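Local coordinates for GlcNAc Inducible Gene 2, GIG2 (Candida albicans, PDB 6AKZ), which binds an iron(III) ion and is probably an oxygenase of the DUF1479 family, with a cupin-type fold, at residues 100-105 with 136-141; 130-135 with 389-394; 249-254 with 398-403; 428-431 with 437-440. One frame throughout, in Å; residues are numbered along the deposited sequence.

Interaction 1. Residues 100-105 with 136-141; sequences DIWFNE and QTEARF
Trp102 of helix 96-112 meets Glu138 and Ala139 of helix 134-140 in two different ways. Its indole N-H serves the glutamate. Its six-membered ring lies against the alanine. At the edge, Trp102 NE1 donates a hydrogen bond to Glu138 OE1 at 2.9 Å. The bond is nearly straight, 164° at the hydrogen, and OE1 lies close to the indole plane. OE1 accepts on its anti lone pair, the one turned away from OE2. The carboxylate does not lie flat with the ring: the two planes are 58° apart. The glutamate chain is extended beyond CG, which carries the carboxylate out to the pyrrole edge.

Ala139 sits over one face of the indole. Its CB lies 4.0 Å from the centroid of the six-membered ring and 18° off the ring normal, a CH-pi contact. The backbone comes in closely too, with Ala139 CA 3.5 Å from Trp102 CH2. Pro135, one turn earlier on the same helix, also touches the tryptophan.

The contact thus packs two helices together through one large ring set against an alanine and a glutamate. The indole N-H, on a buried residue, has a charged acceptor. Glu138 OE2 forms salt bridges with Lys134 and Lys423, so the two carboxylate oxygens have separate tasks. Glu105 OE1, a like charge, lies near Glu138 OE1. The lysines probably offset it and favour the ionised glutamate.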
loop_
_atom_site.group_PDB
_atom_site.type_symbol
_atom_site.label_atom_id
_atom_site.label_comp_id
_atom_site.label_asym_id
_atom_site.label_seq_id
_atom_site.Cartn_x
_atom_site.Cartn_y
_atom_site.Cartn_z
ATOM N N ASP A 100 -16.759 -7.831 -17.721
ATOM C CA ASP A 100 -17.837 -8.794 -17.503
ATOM C C ASP A 100 -17.371 -10.235 -17.727
ATOM O O ASP A 100 -17.711 -11.129 -16.953
ATOM C CB ASP A 100 -19.027 -8.481 -18.413
ATOM C CG ASP A 100 -19.601 -7.100 -18.166
ATOM O OD1 ASP A 100 -19.080 -6.388 -17.280
ATOM O OD2 ASP A 100 -20.572 -6.725 -18.856
ATOM N N ILE A 101 -16.587 -10.454 -18.780
ATOM C CA ILE A 101 -16.061 -11.765 -19.070
ATOM C C ILE A 101 -15.150 -12.204 -17.914
ATOM O O ILE A 101 -15.238 -13.319 -17.426
ATOM C CB ILE A 101 -15.317 -11.690 -20.436
ATOM C CG1 ILE A 101 -16.315 -11.561 -21.583
ATOM C CG2 ILE A 101 -14.429 -12.904 -20.627
ATOM C CD1 ILE A 101 -15.705 -10.974 -22.854
ATOM N N TRP A 102 -14.219 -11.343 -17.500
ATOM C CA TRP A 102 -13.355 -11.682 -16.374
ATOM C C TRP A 102 -14.102 -11.995 -15.072
ATOM O O TRP A 102 -13.793 -12.981 -14.386
ATOM C CB TRP A 102 -12.324 -10.549 -16.125
ATOM C CG TRP A 102 -11.192 -10.451 -17.100
ATOM C CD1 TRP A 102 -10.693 -11.454 -17.900
ATOM C CD2 TRP A 102 -10.361 -9.312 -17.326
ATOM N NE1 TRP A 102 -9.664 -10.988 -18.642
ATOM C CE2 TRP A 102 -9.409 -9.686 -18.317
ATOM C CE3 TRP A 102 -10.323 -7.997 -16.825
ATOM C CZ2 TRP A 102 -8.430 -8.786 -18.791
ATOM C CZ3 TRP A 102 -9.322 -7.132 -17.266
ATOM C CH2 TRP A 102 -8.429 -7.496 -18.287
ATOM N N PHE A 103 -15.114 -11.189 -14.755
ATOM C CA PHE A 103 -15.910 -11.390 -13.529
ATOM C C PHE A 103 -16.600 -12.756 -13.628
ATOM O O PHE A 103 -16.545 -13.533 -12.703
ATOM C CB PHE A 103 -16.975 -10.294 -13.333
ATOM C CG PHE A 103 -17.799 -10.504 -12.130
ATOM C CD1 PHE A 103 -17.255 -10.363 -10.875
ATOM C CD2 PHE A 103 -19.097 -11.018 -12.244
ATOM C CE1 PHE A 103 -17.992 -10.643 -9.716
ATOM C CE2 PHE A 103 -19.838 -11.307 -11.120
ATOM C CZ PHE A 103 -19.287 -11.105 -9.851
ATOM N N ASN A 104 -17.229 -13.017 -14.778
ATOM C CA ASN A 104 -17.924 -14.302 -14.895
ATOM C C ASN A 104 -17.004 -15.514 -14.842
ATOM O O ASN A 104 -17.326 -16.459 -14.161
ATOM C CB ASN A 104 -18.756 -14.326 -16.155
ATOM C CG ASN A 104 -19.900 -13.389 -16.097
ATOM O OD1 ASN A 104 -20.556 -13.204 -15.064
ATOM N ND2 ASN A 104 -20.196 -12.814 -17.218
ATOM N N GLU A 105 -15.809 -15.428 -15.461
ATOM C CA GLU A 105 -14.795 -16.467 -15.327
ATOM C C GLU A 105 -14.291 -16.640 -13.913
ATOM O O GLU A 105 -14.097 -17.779 -13.514
ATOM C CB GLU A 105 -13.582 -16.216 -16.224
ATOM C CG GLU A 105 -13.948 -16.262 -17.698
ATOM C CD GLU A 105 -12.787 -15.904 -18.668
ATOM O OE1 GLU A 105 -11.958 -14.961 -18.442
ATOM O OE2 GLU A 105 -12.790 -16.508 -19.759
ATOM N N GLN A 136 -7.131 -13.046 -13.632
ATOM C CA GLN A 136 -6.097 -12.351 -12.902
ATOM C C GLN A 136 -4.811 -12.089 -13.691
ATOM O O GLN A 136 -4.311 -10.930 -13.779
ATOM C CB GLN A 136 -5.818 -12.991 -11.568
ATOM C CG GLN A 136 -6.930 -12.773 -10.567
ATOM C CD GLN A 136 -6.802 -13.741 -9.446
ATOM O OE1 GLN A 136 -6.865 -14.986 -9.641
ATOM N NE2 GLN A 136 -6.664 -13.186 -8.217
ATOM N N THR A 137 -4.323 -13.115 -14.352
ATOM C CA THR A 137 -3.116 -13.017 -15.146
ATOM C C THR A 137 -3.364 -12.117 -16.320
ATOM O O THR A 137 -2.557 -11.193 -16.594
ATOM C CB THR A 137 -2.601 -14.425 -15.555
ATOM O OG1 THR A 137 -2.233 -15.105 -14.382
ATOM C CG2 THR A 137 -1.390 -14.346 -16.434
ATOM N N GLU A 138 -4.537 -12.240 -16.959
ATOM C CA GLU A 138 -4.833 -11.344 -18.035
ATOM C C GLU A 138 -5.008 -9.883 -17.623
ATOM O O GLU A 138 -4.675 -8.979 -18.371
ATOM C CB GLU A 138 -6.082 -11.774 -18.834
ATOM C CG GLU A 138 -5.878 -13.098 -19.598
ATOM C CD GLU A 138 -7.098 -13.454 -20.442
ATOM O OE1 GLU A 138 -8.192 -12.848 -20.226
ATOM O OE2 GLU A 138 -6.943 -14.335 -21.331
ATOM N N ALA A 139 -5.636 -9.671 -16.481
ATOM C CA ALA A 139 -5.872 -8.308 -15.963
ATOM C C ALA A 139 -4.553 -7.603 -15.610
ATOM O O ALA A 139 -4.280 -6.433 -15.978
ATOM C CB ALA A 139 -6.815 -8.362 -14.721
ATOM N N ARG A 140 -3.737 -8.317 -14.906
ATOM C CA ARG A 140 -2.472 -7.798 -14.451
ATOM C C ARG A 140 -1.602 -7.358 -15.615
ATOM O O ARG A 140 -0.910 -6.396 -15.531
ATOM C CB ARG A 140 -1.749 -8.849 -13.608
ATOM C CG ARG A 140 -2.383 -9.083 -12.247
ATOM C CD ARG A 140 -1.637 -10.097 -11.394
ATOM N NE ARG A 140 -2.308 -10.500 -10.163
ATOM C CZ ARG A 140 -2.582 -11.751 -9.795
ATOM N NH1 ARG A 140 -2.240 -12.750 -10.534
ATOM N NH2 ARG A 140 -3.180 -11.988 -8.673
ATOM N N PHE A 141 -1.663 -8.072 -16.695
ATOM C CA PHE A 141 -0.840 -7.770 -17.816
ATOM C C PHE A 141 -1.514 -7.142 -19.009
ATOM O O PHE A 141 -0.887 -6.985 -20.050
ATOM C CB PHE A 141 -0.009 -8.967 -18.158
ATOM C CG PHE A 141 0.831 -9.422 -17.028
ATOM C CD1 PHE A 141 1.757 -8.581 -16.452
ATOM C CD2 PHE A 141 0.709 -10.693 -16.578
ATOM C CE1 PHE A 141 2.560 -9.012 -15.417
ATOM C CE2 PHE A 141 1.491 -11.138 -15.521
ATOM C CZ PHE A 141 2.419 -10.296 -14.967
#

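Interaction 2. Residues 130-135 with 389-394; sequences VFWSKP and RDAFLK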
loop_
_atom_site.group_PDB
_atom_site.type_symbol
_atom_site.label_atom_id
_atom_site.label_comp_id
_atom_site.label_asym_id
_atom_site.label_seq_id
_atom_site.Cartn_x
_atom_site.Cartn_y
_atom_site.Cartn_z
ATOM N N VAL A 130 -8.238 -16.825 -4.520
ATOM C CA VAL A 130 -7.818 -17.191 -5.825
ATOM C C VAL A 130 -6.730 -16.152 -6.181
ATOM O O VAL A 130 -6.926 -14.913 -6.089
ATOM C CB VAL A 130 -8.973 -17.271 -6.833
ATOM C CG1 VAL A 130 -9.724 -15.942 -7.038
ATOM C CG2 VAL A 130 -8.455 -17.712 -8.178
ATOM N N PHE A 131 -5.582 -16.652 -6.604
ATOM C CA PHE A 131 -4.426 -15.794 -6.913
ATOM C C PHE A 131 -3.954 -15.786 -8.363
ATOM O O PHE A 131 -3.560 -14.695 -8.863
ATOM C CB PHE A 131 -3.301 -16.195 -5.974
ATOM C CG PHE A 131 -3.664 -16.040 -4.525
ATOM C CD1 PHE A 131 -3.635 -14.806 -3.907
ATOM C CD2 PHE A 131 -4.158 -17.142 -3.787
ATOM C CE1 PHE A 131 -3.935 -14.672 -2.566
ATOM C CE2 PHE A 131 -4.502 -17.017 -2.441
ATOM C CZ PHE A 131 -4.393 -15.764 -1.823
ATOM N N TRP A 132 -3.961 -16.958 -9.053
ATOM C CA TRP A 132 -3.307 -17.139 -10.344
ATOM C C TRP A 132 -4.251 -17.469 -11.525
ATOM O O TRP A 132 -3.815 -17.973 -12.580
ATOM C CB TRP A 132 -2.130 -18.181 -10.233
ATOM C CG TRP A 132 -1.173 -18.001 -9.058
ATOM C CD1 TRP A 132 -0.942 -18.868 -8.026
ATOM C CD2 TRP A 132 -0.413 -16.820 -8.743
ATOM N NE1 TRP A 132 -0.062 -18.327 -7.094
ATOM C CE2 TRP A 132 0.271 -17.063 -7.513
ATOM C CE3 TRP A 132 -0.215 -15.604 -9.395
ATOM C CZ2 TRP A 132 1.123 -16.143 -6.942
ATOM C CZ3 TRP A 132 0.645 -14.650 -8.774
ATOM C CH2 TRP A 132 1.304 -14.943 -7.591
ATOM N N SER A 133 -5.546 -17.206 -11.347
ATOM C CA SER A 133 -6.515 -17.542 -12.393
ATOM C C SER A 133 -6.228 -16.809 -13.678
ATOM O O SER A 133 -5.565 -15.742 -13.685
ATOM C CB SER A 133 -7.949 -17.184 -11.887
ATOM O OG SER A 133 -8.152 -15.784 -11.799
ATOM N N LYS A 134 -6.748 -17.325 -14.800
ATOM C CA LYS A 134 -6.569 -16.662 -16.052
ATOM C C LYS A 134 -7.038 -15.179 -16.058
ATOM O O LYS A 134 -6.354 -14.306 -16.624
ATOM C CB LYS A 134 -7.277 -17.437 -17.175
ATOM C CG LYS A 134 -7.107 -16.804 -18.572
ATOM C CD LYS A 134 -8.171 -17.368 -19.508
ATOM C CE LYS A 134 -7.669 -17.551 -20.932
ATOM N NZ LYS A 134 -8.297 -16.617 -21.922
ATOM N N PRO A 135 -8.242 -14.901 -15.471
ATOM C CA PRO A 135 -8.616 -13.486 -15.526
ATOM C C PRO A 135 -7.639 -12.574 -14.760
ATOM O O PRO A 135 -7.420 -11.418 -15.195
ATOM C CB PRO A 135 -10.028 -13.434 -14.928
ATOM C CG PRO A 135 -10.449 -14.890 -14.718
ATOM C CD PRO A 135 -9.331 -15.778 -14.993
ATOM N N ARG A 389 7.231 -16.700 -8.343
ATOM C CA ARG A 389 7.697 -17.683 -9.315
ATOM C C ARG A 389 7.397 -19.106 -8.839
ATOM O O ARG A 389 6.934 -19.946 -9.611
ATOM C CB ARG A 389 9.196 -17.520 -9.570
ATOM C CG ARG A 389 9.840 -18.701 -10.277
ATOM C CD ARG A 389 11.353 -18.672 -10.137
ATOM N NE ARG A 389 11.991 -19.756 -10.878
ATOM C CZ ARG A 389 12.555 -19.613 -12.074
ATOM N NH1 ARG A 389 12.561 -18.428 -12.668
ATOM N NH2 ARG A 389 13.113 -20.655 -12.674
ATOM N N ASP A 390 7.665 -19.362 -7.563
ATOM C CA ASP A 390 7.434 -20.664 -6.954
ATOM C C ASP A 390 5.957 -21.001 -6.836
ATOM O O ASP A 390 5.549 -22.127 -7.123
ATOM C CB ASP A 390 8.097 -20.732 -5.576
ATOM C CG ASP A 390 8.046 -22.121 -4.973
ATOM O OD1 ASP A 390 8.676 -23.039 -5.540
ATOM O OD2 ASP A 390 7.377 -22.297 -3.934
ATOM N N ALA A 391 5.150 -20.034 -6.412
ATOM C CA ALA A 391 3.702 -20.301 -6.266
ATOM C C ALA A 391 2.983 -20.520 -7.574
ATOM O O ALA A 391 2.085 -21.384 -7.662
ATOM C CB ALA A 391 3.043 -19.184 -5.493
ATOM N N PHE A 392 3.321 -19.728 -8.574
ATOM C CA PHE A 392 2.692 -19.849 -9.869
ATOM C C PHE A 392 3.082 -21.177 -10.549
ATOM O O PHE A 392 2.250 -21.808 -11.249
ATOM C CB PHE A 392 3.131 -18.728 -10.750
ATOM C CG PHE A 392 2.392 -18.625 -12.054
ATOM C CD1 PHE A 392 1.186 -17.969 -12.109
ATOM C CD2 PHE A 392 2.885 -19.224 -13.223
ATOM C CE1 PHE A 392 0.493 -17.835 -13.290
ATOM C CE2 PHE A 392 2.200 -19.112 -14.419
ATOM C CZ PHE A 392 1.021 -18.408 -14.470
ATOM N N LEU A 393 4.372 -21.509 -10.445
ATOM C CA LEU A 393 4.891 -22.725 -11.105
ATOM C C LEU A 393 4.244 -23.961 -10.420
ATOM O O LEU A 393 3.956 -24.952 -11.090
ATOM C CB LEU A 393 6.419 -22.787 -11.051
ATOM C CG LEU A 393 7.179 -21.950 -12.078
ATOM C CD1 LEU A 393 8.688 -21.993 -11.787
ATOM C CD2 LEU A 393 6.842 -22.368 -13.512
ATOM N N LYS A 394 4.049 -23.904 -9.132
ATOM C CA LYS A 394 3.420 -24.995 -8.359
ATOM C C LYS A 394 1.886 -24.912 -8.263
ATOM O O LYS A 394 1.258 -25.840 -7.719
ATOM C CB LYS A 394 3.955 -24.995 -6.943
ATOM C CG LYS A 394 5.416 -25.399 -6.877
ATOM C CD LYS A 394 5.985 -25.284 -5.477
ATOM C CE LYS A 394 5.822 -26.601 -4.744
ATOM N NZ LYS A 394 5.897 -26.477 -3.261
#
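Trp132 buries the most surface here, and it packs against Phe392 and Ala391 of helix 382-394. The tryptophan stands in the loop just before helix 134-140, next to the N-cap residue Ser133. Phe392 meets it in an offset edge-to-face pair. The phenyl edge is directed at the indole face, with the planes at 80°. The centroids of the phenyl and the five-membered ring are 5.7 Å apart. Phe392 CD1 does most of the touching, and it lies 3.8 Å from Trp132 CB.

Phe392 has CG anti to its backbone N (chi1 -171°), which brings the ring alongside the root of the tryptophan side chain. The backbone of the same residue covers the indole as well. Phe392 CA stands 4.2 Å from the centroid of the five-membered ring, almost on its normal, as a CH-pi contact. On the opposite face of the indole lies CB of the neighbouring Phe131.

Ala391 completes the contact near the nitrogen. Its CB is 3.6 Å from Trp132 NE1 and also reaches CZ2. The methyl is only a packing partner: the indole N-H is hydrogen-bonded to the backbone carbonyl of Ile396. Phe392 reaches further, onto Thr137 and Met432.

All three residues are buried, and no hydrogen bond joins the two segments. Cohesion between them is therefore apolar and aromatic. The one polar atom of the indole is satisfied by Ile396, and that bond should limit how the ring can turn between its two covered faces.

Interaction 3. Residues 249-254 with 398-403; sequences ICSSFR and PADYRS
Asp400, on the short helix 399-402, meets Ser251 with both carboxylate oxygens. Ser251 belongs to the loop that leads into strand 256-261, a central strand of the main sheet in this cupin-clan fold. Asp400 OD2 accepts the backbone N-H of Ser251 at 2.7 Å, with an angle of 165° at the hydrogen. The donor comes from the syn side of the carboxylate, 19° out of its plane. OD1 takes the hydroxyl of the same serine. With chi1 at -75°, Ser251 holds OG beside its own backbone N, and hydroxyl and N-H can face the same carboxylate. The modelled OG to OD1 separation is very short, and its exact value is doubtful.

Cys250 lines the same carboxylate through its backbone, with its CA 3.3 Å from Asp400 OD2. The carbonyl oxygen of Ile249 lies 3.6 Å from Asp400 CG.

In the next shell, Tyr174 also hydrogen-bonds to OD2 through its hydroxyl. OD2 thus has two partners and ties a third part of the chain to the loop and helix. The helix start is held by Asp387, whose OD2 accepts the N-H of Ala399. The site lies near the metal centre: the side chain of Cys250 is about 9 Å from the iron(III) ion and about 7 Å from the side chain of Asp194, one of the metal's ligands. Cys250 SG receives a weak hydrogen bond from Ser252 N, two residues further along the loop, at 3.6 Å.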
loop_
_atom_site.group_PDB
_atom_site.type_symbol
_atom_site.label_atom_id
_atom_site.label_comp_id
_atom_site.label_asym_id
_atom_site.label_seq_id
_atom_site.Cartn_x
_atom_site.Cartn_y
_atom_site.Cartn_z
ATOM N N ILE A 249 0.003 -9.978 7.893
ATOM C CA ILE A 249 1.274 -9.364 7.464
ATOM C C ILE A 249 1.340 -9.480 5.968
ATOM O O ILE A 249 1.130 -10.562 5.479
ATOM C CB ILE A 249 2.459 -10.207 7.963
ATOM C CG1 ILE A 249 2.511 -10.252 9.506
ATOM C CG2 ILE A 249 3.752 -9.714 7.313
ATOM C CD1 ILE A 249 3.129 -9.056 10.186
ATOM N N CYS A 250 1.656 -8.413 5.248
ATOM C CA CYS A 250 1.905 -8.541 3.794
ATOM C C CYS A 250 3.410 -8.518 3.557
ATOM O O CYS A 250 4.086 -7.602 3.962
ATOM C CB CYS A 250 1.180 -7.478 3.001
ATOM S SG CYS A 250 1.887 -7.186 1.341
ATOM N N SER A 251 3.930 -9.533 2.880
ATOM C CA SER A 251 5.359 -9.757 2.770
ATOM C C SER A 251 6.045 -8.899 1.716
ATOM O O SER A 251 7.246 -8.912 1.669
ATOM C CB SER A 251 5.645 -11.234 2.392
ATOM O OG SER A 251 5.428 -12.021 3.514
ATOM N N SER A 252 5.326 -8.192 0.877
ATOM C CA SER A 252 5.953 -7.351 -0.154
ATOM C C SER A 252 5.956 -5.860 0.280
ATOM O O SER A 252 5.176 -5.444 1.139
ATOM C CB SER A 252 5.169 -7.505 -1.460
ATOM O OG SER A 252 3.858 -6.903 -1.334
ATOM N N PHE A 253 6.888 -5.112 -0.293
ATOM C CA PHE A 253 6.999 -3.656 -0.200
ATOM C C PHE A 253 6.182 -3.097 -1.329
ATOM O O PHE A 253 6.581 -3.227 -2.508
ATOM C CB PHE A 253 8.461 -3.231 -0.302
ATOM C CG PHE A 253 8.670 -1.792 -0.519
ATOM C CD1 PHE A 253 7.986 -0.820 0.244
ATOM C CD2 PHE A 253 9.548 -1.365 -1.467
ATOM C CE1 PHE A 253 8.201 0.533 0.013
ATOM C CE2 PHE A 253 9.736 -0.007 -1.723
ATOM C CZ PHE A 253 9.062 0.947 -0.987
ATOM N N ARG A 254 4.992 -2.543 -1.018
ATOM C CA ARG A 254 4.138 -1.998 -2.087
ATOM C C ARG A 254 4.160 -0.463 -1.848
ATOM O O ARG A 254 3.970 -0.028 -0.701
ATOM C CB ARG A 254 2.689 -2.506 -1.954
ATOM C CG ARG A 254 2.547 -4.036 -2.066
ATOM C CD ARG A 254 1.129 -4.492 -1.820
ATOM N NE ARG A 254 0.735 -4.252 -0.432
ATOM C CZ ARG A 254 -0.491 -4.446 0.053
ATOM N NH1 ARG A 254 -1.418 -4.977 -0.719
ATOM N NH2 ARG A 254 -0.743 -4.211 1.350
ATOM N N PRO A 398 0.364 -17.797 -2.709
ATOM C CA PRO A 398 1.604 -17.162 -2.300
ATOM C C PRO A 398 1.721 -17.281 -0.804
ATOM O O PRO A 398 0.737 -17.584 -0.083
ATOM C CB PRO A 398 1.435 -15.698 -2.738
ATOM C CG PRO A 398 0.004 -15.485 -3.013
ATOM C CD PRO A 398 -0.583 -16.840 -3.355
ATOM N N ALA A 399 2.923 -17.079 -0.332
ATOM C CA ALA A 399 3.303 -17.379 1.032
ATOM C C ALA A 399 2.467 -16.785 2.104
ATOM O O ALA A 399 2.320 -17.384 3.167
ATOM C CB ALA A 399 4.744 -16.916 1.259
ATOM N N ASP A 400 2.008 -15.545 1.914
ATOM C CA ASP A 400 1.214 -14.895 2.963
ATOM C C ASP A 400 -0.111 -15.610 3.179
ATOM O O ASP A 400 -0.670 -15.496 4.268
ATOM C CB ASP A 400 0.907 -13.413 2.664
ATOM C CG ASP A 400 2.168 -12.539 2.600
ATOM O OD1 ASP A 400 3.191 -12.949 3.156
ATOM O OD2 ASP A 400 2.153 -11.398 2.072
ATOM N N TYR A 401 -0.620 -16.326 2.182
ATOM C CA TYR A 401 -1.844 -17.086 2.363
ATOM C C TYR A 401 -1.565 -18.574 2.588
ATOM O O TYR A 401 -2.204 -19.218 3.405
ATOM C CB TYR A 401 -2.766 -16.853 1.172
ATOM C CG TYR A 401 -3.349 -15.461 1.298
ATOM C CD1 TYR A 401 -4.494 -15.226 2.095
ATOM C CD2 TYR A 401 -2.702 -14.363 0.730
ATOM C CE1 TYR A 401 -4.991 -13.924 2.259
ATOM C CE2 TYR A 401 -3.223 -13.069 0.866
ATOM C CZ TYR A 401 -4.327 -12.862 1.636
ATOM O OH TYR A 401 -4.800 -11.590 1.755
ATOM N N ARG A 402 -0.619 -19.099 1.837
ATOM C CA ARG A 402 -0.236 -20.502 1.914
ATOM C C ARG A 402 0.105 -20.870 3.367
ATOM O O ARG A 402 -0.229 -21.963 3.828
ATOM C CB ARG A 402 0.957 -20.712 0.994
ATOM C CG ARG A 402 1.542 -22.109 0.995
ATOM C CD ARG A 402 0.760 -22.992 0.104
ATOM N NE ARG A 402 1.411 -24.290 -0.004
ATOM C CZ ARG A 402 0.850 -25.368 -0.558
ATOM N NH1 ARG A 402 -0.379 -25.333 -1.075
ATOM N NH2 ARG A 402 1.538 -26.517 -0.606
ATOM N N SER A 403 0.749 -19.949 4.092
ATOM C CA SER A 403 1.171 -20.209 5.478
ATOM C C SER A 403 0.020 -20.328 6.463
ATOM O O SER A 403 0.233 -20.709 7.609
ATOM C CB SER A 403 2.146 -19.114 5.959
ATOM O OG SER A 403 1.465 -17.873 6.128
#

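Interaction 4. Residues 428-431 with 437-440; sequences SKRS and FEKP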
loop_
_atom_site.group_PDB
_atom_site.type_symbol
_atom_site.label_atom_id
_atom_site.label_comp_id
_atom_site.label_asym_id
_atom_site.label_seq_id
_atom_site.Cartn_x
_atom_site.Cartn_y
_atom_site.Cartn_z
ATOM N N SER A 428 5.942 -9.636 -19.274
ATOM C CA SER A 428 5.050 -10.205 -18.248
ATOM C C SER A 428 5.694 -11.319 -17.474
ATOM O O SER A 428 5.525 -11.452 -16.273
ATOM C CB SER A 428 3.784 -10.761 -18.832
ATOM O OG SER A 428 3.122 -9.811 -19.591
ATOM N N LYS A 429 6.427 -12.198 -18.168
ATOM C CA LYS A 429 7.079 -13.276 -17.492
ATOM C C LYS A 429 8.146 -12.750 -16.501
ATOM O O LYS A 429 8.316 -13.299 -15.421
ATOM C CB LYS A 429 7.750 -14.231 -18.506
ATOM C CG LYS A 429 6.766 -15.023 -19.299
ATOM C CD LYS A 429 7.400 -15.814 -20.361
ATOM C CE LYS A 429 6.350 -16.769 -20.925
ATOM N NZ LYS A 429 6.934 -17.489 -22.086
ATOM N N ARG A 430 8.781 -11.643 -16.825
ATOM C CA ARG A 430 9.786 -11.055 -15.908
ATOM C C ARG A 430 9.092 -10.557 -14.661
ATOM O O ARG A 430 9.590 -10.777 -13.601
ATOM C CB ARG A 430 10.509 -9.904 -16.577
ATOM C CG ARG A 430 11.574 -10.406 -17.551
ATOM C CD ARG A 430 12.089 -9.237 -18.359
ATOM N NE ARG A 430 13.118 -9.711 -19.295
ATOM C CZ ARG A 430 13.306 -9.283 -20.550
ATOM N NH1 ARG A 430 12.644 -8.271 -21.062
ATOM N NH2 ARG A 430 14.305 -9.814 -21.263
ATOM N N SER A 431 7.908 -9.969 -14.814
ATOM C CA SER A 431 7.107 -9.592 -13.653
ATOM C C SER A 431 6.708 -10.703 -12.633
ATOM O O SER A 431 6.474 -10.460 -11.409
ATOM C CB SER A 431 5.900 -8.738 -14.116
ATOM O OG SER A 431 6.324 -7.538 -14.715
ATOM N N PHE A 437 15.882 -10.615 -16.014
ATOM C CA PHE A 437 15.797 -9.189 -16.427
ATOM C C PHE A 437 16.880 -8.820 -17.397
ATOM O O PHE A 437 17.987 -9.293 -17.302
ATOM C CB PHE A 437 15.847 -8.289 -15.190
ATOM C CG PHE A 437 14.684 -8.496 -14.279
ATOM C CD1 PHE A 437 13.461 -7.913 -14.602
ATOM C CD2 PHE A 437 14.794 -9.286 -13.174
ATOM C CE1 PHE A 437 12.355 -8.171 -13.823
ATOM C CE2 PHE A 437 13.686 -9.494 -12.351
ATOM C CZ PHE A 437 12.460 -8.904 -12.692
ATOM N N GLU A 438 16.511 -8.083 -18.430
ATOM C CA GLU A 438 17.444 -7.526 -19.360
ATOM C C GLU A 438 18.146 -6.336 -18.691
ATOM O O GLU A 438 17.525 -5.596 -17.945
ATOM C CB GLU A 438 16.663 -7.077 -20.614
ATOM C CG GLU A 438 17.510 -6.877 -21.857
ATOM C CD GLU A 438 16.827 -5.959 -22.899
ATOM O OE1 GLU A 438 15.596 -6.052 -23.048
ATOM O OE2 GLU A 438 17.525 -5.114 -23.533
ATOM N N LYS A 439 19.444 -6.164 -18.917
ATOM C CA LYS A 439 20.150 -4.974 -18.459
ATOM C C LYS A 439 20.894 -4.394 -19.627
ATOM O O LYS A 439 21.956 -4.922 -19.914
ATOM C CB LYS A 439 21.170 -5.275 -17.434
ATOM C CG LYS A 439 20.512 -5.953 -16.300
ATOM C CD LYS A 439 21.588 -5.955 -15.305
ATOM C CE LYS A 439 21.462 -7.047 -14.353
ATOM N NZ LYS A 439 20.594 -8.172 -14.674
ATOM N N PRO A 440 20.318 -3.388 -20.291
ATOM C CA PRO A 440 20.828 -2.760 -21.503
ATOM C C PRO A 440 22.242 -2.225 -21.283
ATOM O O PRO A 440 22.588 -1.849 -20.139
ATOM C CB PRO A 440 19.855 -1.595 -21.712
ATOM C CG PRO A 440 18.597 -1.995 -21.087
ATOM C CD PRO A 440 18.980 -2.860 -19.928
#
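The guanidinium of Arg430 has Glu438 CB over one face, 3.6 Å above the plane and offset toward the rim. The closest atom of the group to this carbon is Arg430 NH2, at 3.7 Å. The ring of Phe437 approaches the root of the same arginine obliquely. Its CE1 lies 3.7 Å from Arg430 CB, and its CZ is 3.5 Å from Arg430 O.

The arginine runs extended from CG to NE. Its CB meets the Phe437 ring, and its CD passes the Phe437 backbone on the way to Glu438. The contact is local: the chain loops round after helix 426-431, and residues 437-440 return to it. Arg430 NE fastens the loop by donating to the backbone carbonyl of Glu436.

Glu438 OE1 stands 4.2 Å from Arg430 NH1, beyond salt-bridge distance. It lies well out of the guanidinium plane, with the two planar groups 52° apart. No N-H points at it, and any attraction would be purely electrostatic. Phe437 continues onto helix 445-460, where it touches Arg451 and Ala454.

Interactions 1 and 2 share helix 134-140 and its lead-in, with centres about 13 Å apart. They are joined by Gln136 and Arg140, which probably hydrogen-bond to the carbonyls of Val130 and Phe131. The centre of interaction 3 is about 14 Å from that of interaction 2. Helices 382-394 and 399-402 follow each other in the chain, and Phe131 packs on Tyr401 and Pro398. Interaction 4 closes last along the chain and touches interaction 1 through Phe141, which packs on Ser428 and Ser431. The segments of interaction 2 alternate with those of interactions 1 and 3. The contacts thus connect in the order 4, 1, 2, 3. The first three join segments distant in sequence, interaction 4 is local, and interaction 3 lies near the iron.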